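Local coordinates for protein probable intron-encoded endonuclease 1 (Wickerhamomyces canadensis, PDB 6X1J) that cuts DNA at a specific recognition sequence as a LAGLIDADG homing endonuclease, driving homing of an intron in the mitochondrial 21S rRNA gene, at residues K57-I71 / T101-D113. Residues are numbered along the deposited sequence; the frame is centred on the assembly and turned at random. Where two conformers were deposited one is given.
Sequences KHFLLQFEWKNKAYI and TWRAQTFEHKAFD. With nucleotides of chain B; nucleotides of chain C.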
loop_
_atom_site.group_PDB
_atom_site.type_symbol
_atom_site.label_atom_id
_atom_site.label_comp_id
_atom_site.label_asym_id
_atom_site.label_seq_id
_atom_site.Cartn_x
_atom_site.Cartn_y
_atom_site.Cartn_z
ATOM N N LYS A 57 -8.602 -13.924 14.352
ATOM C CA LYS A 57 -7.798 -14.104 15.586
ATOM C C LYS A 57 -6.548 -13.224 15.507
ATOM O O LYS A 57 -6.118 -12.718 16.552
ATOM C CB LYS A 57 -7.469 -15.593 15.731
ATOM C CG LYS A 57 -6.387 -15.984 16.734
ATOM C CD LYS A 57 -5.980 -17.455 16.549
ATOM C CE LYS A 57 -5.287 -18.085 17.743
ATOM N NZ LYS A 57 -3.882 -17.627 17.883
ATOM N N HIS A 58 -5.974 -13.083 14.315
ATOM C CA HIS A 58 -4.915 -12.095 13.983
ATOM C C HIS A 58 -5.304 -11.368 12.692
ATOM O O HIS A 58 -6.288 -11.815 12.036
ATOM C CB HIS A 58 -3.549 -12.771 13.893
ATOM C CG HIS A 58 -3.188 -13.483 15.152
ATOM N ND1 HIS A 58 -2.840 -12.800 16.307
ATOM C CD2 HIS A 58 -3.150 -14.800 15.454
ATOM C CE1 HIS A 58 -2.588 -13.671 17.267
ATOM N NE2 HIS A 58 -2.767 -14.901 16.771
ATOM N N PHE A 59 -4.599 -10.265 12.378
ATOM C CA PHE A 59 -4.753 -9.501 11.113
ATOM C C PHE A 59 -4.319 -10.383 9.950
ATOM O O PHE A 59 -3.461 -11.257 10.125
ATOM C CB PHE A 59 -3.941 -8.212 11.103
ATOM C CG PHE A 59 -4.589 -7.117 11.901
ATOM C CD1 PHE A 59 -4.431 -7.052 13.274
ATOM C CD2 PHE A 59 -5.397 -6.186 11.282
ATOM C CE1 PHE A 59 -5.034 -6.038 13.995
ATOM C CE2 PHE A 59 -5.998 -5.169 12.000
ATOM C CZ PHE A 59 -5.816 -5.097 13.360
ATOM N N LEU A 60 -4.968 -10.153 8.813
ATOM C CA LEU A 60 -4.500 -10.588 7.477
ATOM C C LEU A 60 -4.579 -9.378 6.553
ATOM O O LEU A 60 -5.126 -8.309 6.978
ATOM C CB LEU A 60 -5.384 -11.734 6.957
ATOM C CG LEU A 60 -6.812 -11.372 6.529
ATOM C CD1 LEU A 60 -7.186 -12.053 5.221
ATOM C CD2 LEU A 60 -7.812 -11.745 7.597
ATOM N N LEU A 61 -4.088 -9.567 5.335
ATOM C CA LEU A 61 -4.128 -8.614 4.207
ATOM C C LEU A 61 -4.991 -9.191 3.092
ATOM O O LEU A 61 -4.740 -10.361 2.678
ATOM C CB LEU A 61 -2.697 -8.376 3.719
ATOM C CG LEU A 61 -1.671 -8.076 4.802
ATOM C CD1 LEU A 61 -0.272 -7.911 4.212
ATOM C CD2 LEU A 61 -2.067 -6.836 5.602
ATOM N N GLN A 62 -5.951 -8.414 2.603
ATOM C CA GLN A 62 -6.625 -8.667 1.301
ATOM C C GLN A 62 -6.110 -7.650 0.279
ATOM O O GLN A 62 -6.185 -6.411 0.591
ATOM C CB GLN A 62 -8.144 -8.590 1.401
ATOM C CG GLN A 62 -8.700 -9.544 2.438
ATOM C CD GLN A 62 -10.209 -9.664 2.404
ATOM O OE1 GLN A 62 -10.788 -10.384 3.187
ATOM N NE2 GLN A 62 -10.857 -8.961 1.492
ATOM N N PHE A 63 -5.605 -8.170 -0.854
ATOM C CA PHE A 63 -5.002 -7.432 -1.984
ATOM C C PHE A 63 -5.995 -7.386 -3.153
ATOM O O PHE A 63 -6.631 -8.427 -3.444
ATOM C CB PHE A 63 -3.721 -8.113 -2.445
ATOM C CG PHE A 63 -2.661 -8.333 -1.389
ATOM C CD1 PHE A 63 -1.894 -7.285 -0.918
ATOM C CD2 PHE A 63 -2.375 -9.609 -0.913
ATOM C CE1 PHE A 63 -0.889 -7.502 0.011
ATOM C CE2 PHE A 63 -1.367 -9.822 0.019
ATOM C CZ PHE A 63 -0.612 -8.768 0.472
ATOM N N GLU A 64 -6.160 -6.218 -3.787
ATOM C CA GLU A 64 -6.945 -6.096 -5.045
ATOM C C GLU A 64 -6.341 -4.973 -5.876
ATOM O O GLU A 64 -6.347 -3.827 -5.378
ATOM C CB GLU A 64 -8.433 -5.885 -4.766
ATOM C CG GLU A 64 -9.268 -5.860 -6.034
ATOM C CD GLU A 64 -10.742 -6.147 -5.829
ATOM O OE1 GLU A 64 -11.176 -6.116 -4.663
ATOM O OE2 GLU A 64 -11.453 -6.419 -6.826
ATOM N N TRP A 65 -5.809 -5.301 -7.064
ATOM C CA TRP A 65 -5.271 -4.324 -8.041
ATOM C C TRP A 65 -5.777 -4.663 -9.445
ATOM O O TRP A 65 -6.054 -5.844 -9.716
ATOM C CB TRP A 65 -3.734 -4.252 -7.994
ATOM C CG TRP A 65 -3.191 -3.508 -6.805
ATOM C CD1 TRP A 65 -3.198 -2.149 -6.616
ATOM C CD2 TRP A 65 -2.527 -4.064 -5.648
ATOM N NE1 TRP A 65 -2.598 -1.827 -5.429
ATOM C CE2 TRP A 65 -2.186 -2.976 -4.803
ATOM C CE3 TRP A 65 -2.193 -5.360 -5.230
ATOM C CZ2 TRP A 65 -1.525 -3.154 -3.584
ATOM C CZ3 TRP A 65 -1.530 -5.534 -4.033
ATOM C CH2 TRP A 65 -1.221 -4.442 -3.212
ATOM N N LYS A 66 -5.854 -3.637 -10.294
ATOM C CA LYS A 66 -6.006 -3.746 -11.766
ATOM C C LYS A 66 -4.733 -4.317 -12.364
ATOM O O LYS A 66 -4.860 -5.186 -13.185
ATOM C CB LYS A 66 -6.257 -2.364 -12.384
ATOM C CG LYS A 66 -6.536 -2.358 -13.882
ATOM C CD LYS A 66 -6.703 -0.951 -14.462
ATOM C CE LYS A 66 -7.144 -1.001 -15.912
ATOM N NZ LYS A 66 -8.595 -1.312 -16.005
ATOM N N ASN A 67 -3.554 -3.817 -11.973
ATOM C CA ASN A 67 -2.276 -4.170 -12.626
ATOM C C ASN A 67 -1.787 -5.563 -12.176
ATOM O O ASN A 67 -1.536 -5.793 -11.000
ATOM C CB ASN A 67 -1.289 -3.049 -12.387
ATOM C CG ASN A 67 -0.032 -3.185 -13.217
ATOM O OD1 ASN A 67 0.332 -2.263 -13.940
ATOM N ND2 ASN A 67 0.662 -4.301 -13.093
ATOM N N LYS A 68 -1.573 -6.463 -13.120
ATOM C CA LYS A 68 -1.221 -7.875 -12.854
ATOM C C LYS A 68 0.221 -7.945 -12.391
ATOM O O LYS A 68 0.532 -8.676 -11.422
ATOM C CB LYS A 68 -1.401 -8.695 -14.135
ATOM C CG LYS A 68 -1.163 -10.200 -14.006
ATOM C CD LYS A 68 -1.437 -10.947 -15.324
ATOM C CE LYS A 68 -1.450 -12.459 -15.181
ATOM N NZ LYS A 68 -0.077 -12.972 -15.327
ATOM N N ALA A 69 1.114 -7.271 -13.080
ATOM C CA ALA A 69 2.539 -7.322 -12.704
ATOM C C ALA A 69 2.665 -6.796 -11.272
ATOM O O ALA A 69 3.434 -7.379 -10.532
ATOM C CB ALA A 69 3.364 -6.578 -13.693
ATOM N N TYR A 70 1.864 -5.793 -10.867
ATOM C CA TYR A 70 2.016 -5.143 -9.534
ATOM C C TYR A 70 1.596 -6.098 -8.407
ATOM O O TYR A 70 2.392 -6.287 -7.463
ATOM C CB TYR A 70 1.254 -3.814 -9.431
ATOM C CG TYR A 70 1.528 -3.067 -8.142
ATOM C CD1 TYR A 70 2.829 -2.782 -7.750
ATOM C CD2 TYR A 70 0.505 -2.644 -7.306
ATOM C CE1 TYR A 70 3.105 -2.102 -6.573
ATOM C CE2 TYR A 70 0.769 -1.963 -6.127
ATOM C CZ TYR A 70 2.069 -1.690 -5.754
ATOM O OH TYR A 70 2.341 -1.022 -4.586
ATOM N N ILE A 71 0.377 -6.662 -8.473
ATOM C CA ILE A 71 -0.085 -7.640 -7.459
ATOM C C ILE A 71 0.882 -8.828 -7.385
ATOM O O ILE A 71 1.126 -9.329 -6.251
ATOM C CB ILE A 71 -1.540 -8.088 -7.679
ATOM C CG1 ILE A 71 -2.065 -8.830 -6.450
ATOM C CG2 ILE A 71 -1.659 -8.946 -8.918
ATOM C CD1 ILE A 71 -3.603 -8.949 -6.388
ATOM N N THR A 101 -10.261 -7.169 -12.155
ATOM C CA THR A 101 -9.165 -6.932 -11.181
ATOM C C THR A 101 -8.507 -8.271 -10.849
ATOM O O THR A 101 -9.078 -9.299 -11.186
ATOM C CB THR A 101 -9.703 -6.280 -9.900
ATOM O OG1 THR A 101 -10.806 -7.080 -9.485
ATOM C CG2 THR A 101 -10.173 -4.860 -10.086
ATOM N N TRP A 102 -7.338 -8.235 -10.214
ATOM C CA TRP A 102 -6.637 -9.411 -9.642
ATOM C C TRP A 102 -6.718 -9.353 -8.102
ATOM O O TRP A 102 -6.632 -8.237 -7.533
ATOM C CB TRP A 102 -5.191 -9.492 -10.156
ATOM C CG TRP A 102 -5.099 -9.792 -11.628
ATOM C CD1 TRP A 102 -5.245 -8.896 -12.647
ATOM C CD2 TRP A 102 -4.887 -11.074 -12.262
ATOM N NE1 TRP A 102 -5.124 -9.522 -13.858
ATOM C CE2 TRP A 102 -4.889 -10.852 -13.658
ATOM C CE3 TRP A 102 -4.669 -12.374 -11.793
ATOM C CZ2 TRP A 102 -4.699 -11.870 -14.586
ATOM C CZ3 TRP A 102 -4.471 -13.385 -12.712
ATOM C CH2 TRP A 102 -4.507 -13.139 -14.091
ATOM N N ARG A 103 -6.907 -10.510 -7.450
ATOM C CA ARG A 103 -7.107 -10.627 -5.980
ATOM C C ARG A 103 -6.133 -11.668 -5.417
ATOM O O ARG A 103 -5.836 -12.675 -6.102
ATOM C CB ARG A 103 -8.553 -10.994 -5.623
ATOM C CG ARG A 103 -9.587 -9.932 -5.970
ATOM C CD ARG A 103 -10.933 -10.215 -5.316
ATOM N NE ARG A 103 -11.932 -9.181 -5.558
ATOM C CZ ARG A 103 -13.180 -9.178 -5.088
ATOM N NH1 ARG A 103 -13.630 -10.179 -4.349
ATOM N NH2 ARG A 103 -13.988 -8.166 -5.361
ATOM N N ALA A 104 -5.661 -11.419 -4.202
ATOM C CA ALA A 104 -4.822 -12.334 -3.408
ATOM C C ALA A 104 -5.096 -12.023 -1.930
ATOM O O ALA A 104 -5.723 -10.932 -1.671
ATOM C CB ALA A 104 -3.371 -12.154 -3.790
ATOM N N GLN A 105 -4.723 -12.939 -1.015
ATOM C CA GLN A 105 -4.909 -12.796 0.455
ATOM C C GLN A 105 -3.686 -13.377 1.174
ATOM O O GLN A 105 -3.166 -14.428 0.702
ATOM C CB GLN A 105 -6.155 -13.559 0.926
ATOM C CG GLN A 105 -7.471 -13.022 0.375
ATOM C CD GLN A 105 -7.752 -13.393 -1.067
ATOM O OE1 GLN A 105 -7.266 -14.405 -1.593
ATOM N NE2 GLN A 105 -8.546 -12.553 -1.723
ATOM N N THR A 106 -3.266 -12.779 2.281
ATOM C CA THR A 106 -2.409 -13.518 3.252
ATOM C C THR A 106 -3.389 -14.348 4.056
ATOM O O THR A 106 -4.588 -13.995 4.043
ATOM C CB THR A 106 -1.614 -12.646 4.223
ATOM O OG1 THR A 106 -2.589 -12.090 5.110
ATOM C CG2 THR A 106 -0.826 -11.558 3.522
ATOM N N PHE A 107 -2.904 -15.376 4.742
ATOM C CA PHE A 107 -3.658 -15.952 5.885
ATOM C C PHE A 107 -3.551 -14.981 7.081
ATOM O O PHE A 107 -2.673 -14.125 7.079
ATOM C CB PHE A 107 -3.186 -17.380 6.193
ATOM C CG PHE A 107 -1.695 -17.596 6.297
ATOM C CD1 PHE A 107 -0.956 -16.968 7.279
ATOM C CD2 PHE A 107 -1.053 -18.504 5.467
ATOM C CE1 PHE A 107 0.404 -17.170 7.385
ATOM C CE2 PHE A 107 0.310 -18.730 5.583
ATOM C CZ PHE A 107 1.042 -18.047 6.532
ATOM N N GLU A 108 -4.389 -15.164 8.107
ATOM C CA GLU A 108 -4.221 -14.524 9.448
ATOM C C GLU A 108 -2.849 -14.893 10.012
ATOM O O GLU A 108 -2.424 -16.036 9.852
ATOM C CB GLU A 108 -5.316 -14.978 10.405
ATOM C CG GLU A 108 -6.699 -14.619 9.905
ATOM C CD GLU A 108 -7.810 -15.154 10.785
ATOM O OE1 GLU A 108 -7.476 -15.629 11.912
ATOM O OE2 GLU A 108 -8.992 -15.097 10.343
ATOM N N HIS A 109 -2.178 -13.954 10.644
ATOM C CA HIS A 109 -0.872 -14.184 11.307
ATOM C C HIS A 109 -0.562 -12.983 12.193
ATOM O O HIS A 109 -0.681 -11.837 11.711
ATOM C CB HIS A 109 0.252 -14.442 10.314
ATOM C CG HIS A 109 1.458 -15.073 10.929
ATOM N ND1 HIS A 109 2.282 -14.391 11.795
ATOM C CD2 HIS A 109 2.021 -16.292 10.766
ATOM C CE1 HIS A 109 3.308 -15.157 12.127
ATOM N NE2 HIS A 109 3.177 -16.330 11.508
ATOM N N LYS A 110 -0.126 -13.301 13.412
ATOM C CA LYS A 110 0.300 -12.400 14.511
ATOM C C LYS A 110 1.308 -11.360 14.003
ATOM O O LYS A 110 1.310 -10.273 14.524
ATOM C CB LYS A 110 0.905 -13.294 15.609
ATOM C CG LYS A 110 1.364 -12.595 16.882
ATOM C CD LYS A 110 2.007 -13.549 17.886
ATOM C CE LYS A 110 1.574 -13.294 19.316
ATOM N NZ LYS A 110 0.143 -13.631 19.524
ATOM N N ALA A 111 2.164 -11.700 13.039
ATOM C CA ALA A 111 3.184 -10.785 12.474
ATOM C C ALA A 111 2.526 -9.492 11.938
ATOM O O ALA A 111 3.192 -8.464 12.031
ATOM C CB ALA A 111 4.003 -11.497 11.423
ATOM N N PHE A 112 1.248 -9.515 11.536
ATOM C CA PHE A 112 0.508 -8.367 10.952
ATOM C C PHE A 112 -0.170 -7.520 12.050
ATOM O O PHE A 112 -0.655 -6.410 11.723
ATOM C CB PHE A 112 -0.508 -8.841 9.895
ATOM C CG PHE A 112 0.096 -9.538 8.689
ATOM C CD1 PHE A 112 1.002 -8.892 7.859
ATOM C CD2 PHE A 112 -0.240 -10.853 8.374
ATOM C CE1 PHE A 112 1.577 -9.550 6.772
ATOM C CE2 PHE A 112 0.343 -11.505 7.294
ATOM C CZ PHE A 112 1.269 -10.862 6.513
ATOM N N ASP A 113 -0.170 -7.968 13.311
ATOM C CA ASP A 113 -0.959 -7.339 14.408
ATOM C C ASP A 113 -0.424 -5.954 14.785
ATOM O O ASP A 113 -1.258 -5.052 15.019
ATOM C CB ASP A 113 -0.961 -8.229 15.653
ATOM C CG ASP A 113 -2.020 -9.325 15.647
ATOM O OD1 ASP A 113 -2.851 -9.367 14.704
ATOM O OD2 ASP A 113 -2.003 -10.119 16.595
ATOM P P DA B 14 -6.092 0.015 -8.412
ATOM O OP1 DA B 14 -4.998 0.886 -7.891
ATOM O OP2 DA B 14 -5.641 -0.918 -9.518
ATOM O "O5'" DA B 14 -6.901 -0.792 -7.303
ATOM C "C5'" DA B 14 -6.807 -0.551 -5.880
ATOM C "C4'" DA B 14 -7.807 0.498 -5.452
ATOM O "O4'" DA B 14 -9.126 0.208 -6.004
ATOM C "C3'" DA B 14 -8.007 0.665 -3.950
ATOM O "O3'" DA B 14 -8.351 2.049 -3.821
ATOM C "C2'" DA B 14 -9.277 -0.132 -3.701
ATOM C "C1'" DA B 14 -10.073 0.150 -4.961
ATOM N N9 DA B 14 -11.092 -0.818 -5.344
ATOM C C8 DA B 14 -10.938 -1.927 -6.138
ATOM N N7 DA B 14 -12.043 -2.611 -6.305
ATOM C C5 DA B 14 -12.982 -1.915 -5.559
ATOM C C6 DA B 14 -14.346 -2.132 -5.318
ATOM N N6 DA B 14 -15.041 -3.132 -5.854
ATOM N N1 DA B 14 -14.989 -1.258 -4.519
ATOM C C2 DA B 14 -14.294 -0.253 -3.981
ATOM N N3 DA B 14 -13.012 0.061 -4.138
ATOM C C4 DA B 14 -12.405 -0.820 -4.948
ATOM P P DA C 7 -6.294 -18.901 7.779
ATOM O OP1 DA C 7 -5.253 -19.687 8.488
ATOM O OP2 DA C 7 -6.385 -17.405 8.017
ATOM O "O5'" DA C 7 -6.175 -19.210 6.221
ATOM C "C5'" DA C 7 -5.687 -20.474 5.727
ATOM C "C4'" DA C 7 -6.397 -20.803 4.436
ATOM O "O4'" DA C 7 -7.818 -20.890 4.697
ATOM C "C3'" DA C 7 -6.234 -19.771 3.315
ATOM O "O3'" DA C 7 -5.829 -20.454 2.106
ATOM C "C2'" DA C 7 -7.554 -19.011 3.345
ATOM C "C1'" DA C 7 -8.560 -20.035 3.848
ATOM N N9 DA C 7 -9.638 -19.467 4.656
ATOM C C8 DA C 7 -9.466 -18.587 5.696
ATOM N N7 DA C 7 -10.588 -18.224 6.270
ATOM C C5 DA C 7 -11.563 -18.915 5.566
ATOM C C6 DA C 7 -12.959 -18.978 5.706
ATOM N N6 DA C 7 -13.634 -18.293 6.628
ATOM N N1 DA C 7 -13.648 -19.760 4.846
ATOM C C2 DA C 7 -12.962 -20.452 3.927
ATOM N N3 DA C 7 -11.644 -20.491 3.710
ATOM C C4 DA C 7 -10.994 -19.696 4.578
ATOM P P DA B 13 -10.314 0.830 -14.084
ATOM O OP1 DA B 13 -9.365 1.674 -14.880
ATOM O OP2 DA B 13 -10.584 -0.561 -14.444
ATOM O "O5'" DA B 13 -9.781 0.771 -12.577
ATOM C "C5'" DA B 13 -9.048 1.856 -12.017
ATOM C "C4'" DA B 13 -8.896 1.675 -10.522
ATOM O "O4'" DA B 13 -10.177 1.506 -9.861
ATOM C "C3'" DA B 13 -8.059 0.481 -10.078
ATOM O "O3'" DA B 13 -7.254 0.907 -8.971
ATOM C "C2'" DA B 13 -9.102 -0.538 -9.676
ATOM C "C1'" DA B 13 -10.165 0.336 -9.069
ATOM N N9 DA B 13 -11.525 -0.214 -9.063
ATOM C C8 DA B 13 -12.034 -1.296 -9.739
ATOM N N7 DA B 13 -13.303 -1.527 -9.487
ATOM C C5 DA B 13 -13.659 -0.511 -8.615
ATOM C C6 DA B 13 -14.870 -0.181 -7.988
ATOM N N6 DA B 13 -16.008 -0.858 -8.155
ATOM N N1 DA B 13 -14.875 0.887 -7.162
ATOM C C2 DA B 13 -13.738 1.566 -6.977
ATOM N N3 DA B 13 -12.538 1.342 -7.493
ATOM C C4 DA B 13 -12.573 0.304 -8.343
HETATM O O HOH W 1 -4.920 -9.997 17.158
HETATM O O HOH W 2 -8.867 -9.269 -2.311
HETATM O O HOH W 3 -13.850 -5.778 -7.093
#
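Strands 60-65 and 101-105 run antiparallel, their axes 4.7 Å apart at closest and 170° between directions. Phe63 faces Ala104, and Trp65 faces Trp102, as hydrogen-bonded pairs; Gln62 with Gln105 and Glu64 with Arg103 are the non-hydrogen-bonded ones. Beyond Gln105 a side chain takes one place in the ladder: Leu61 N donates to Thr106 OG1 at 2.9 Å, though Thr106 N still bonds Leu61 O and His109 N bonds Phe59 O.

Glu64, extended with CG anti to the backbone N (chi1 -176°), reaches across its own face of the sheet. Glu64 OE2 accepts from Thr101 OG1 through its anti lone pair, at 2.8 Å, and, from above the carboxylate plane, from Arg103 NE at 3.1 Å in a salt bridge. A water joins this carboxylate and Arg103 NH2 to N6 of DA14 of chain B; Glu64 OE1 and Arg103 NH1 go on to a cytosine and a thymine base.

On the other face, the aliphatic chain of Lys68 lies over the Trp102 indole, and Ile71 CD1 packs 4.1 Å from Ala104 CB.

At the far end, His58 ND1 gives a bond of 2.8 Å, nearly in the ring plane, to Asp113 OD2, met on the syn side but tilted out of the carboxylate plane; Lys110 CB covers one ring face. Asp113 OD1 receives Phe59 N, so both carboxylate oxygens are held. With the imidazole replaced by an alanine here, Asp113 OD2 loses its donor ND1, and the carboxylate is likely to be less firmly fixed, held by Phe59 N and a water. Nearby, Phe112 turns a face to Leu61 CG.

Phosphates flank both ends, DA14 of chain B on Lys66 N and DA7 of chain C on Glu108 N. The whole exemplifies the central strand pair of a four-stranded LAGLIDADG sheet, one face reading DNA bases, the other packed on helix 68-77.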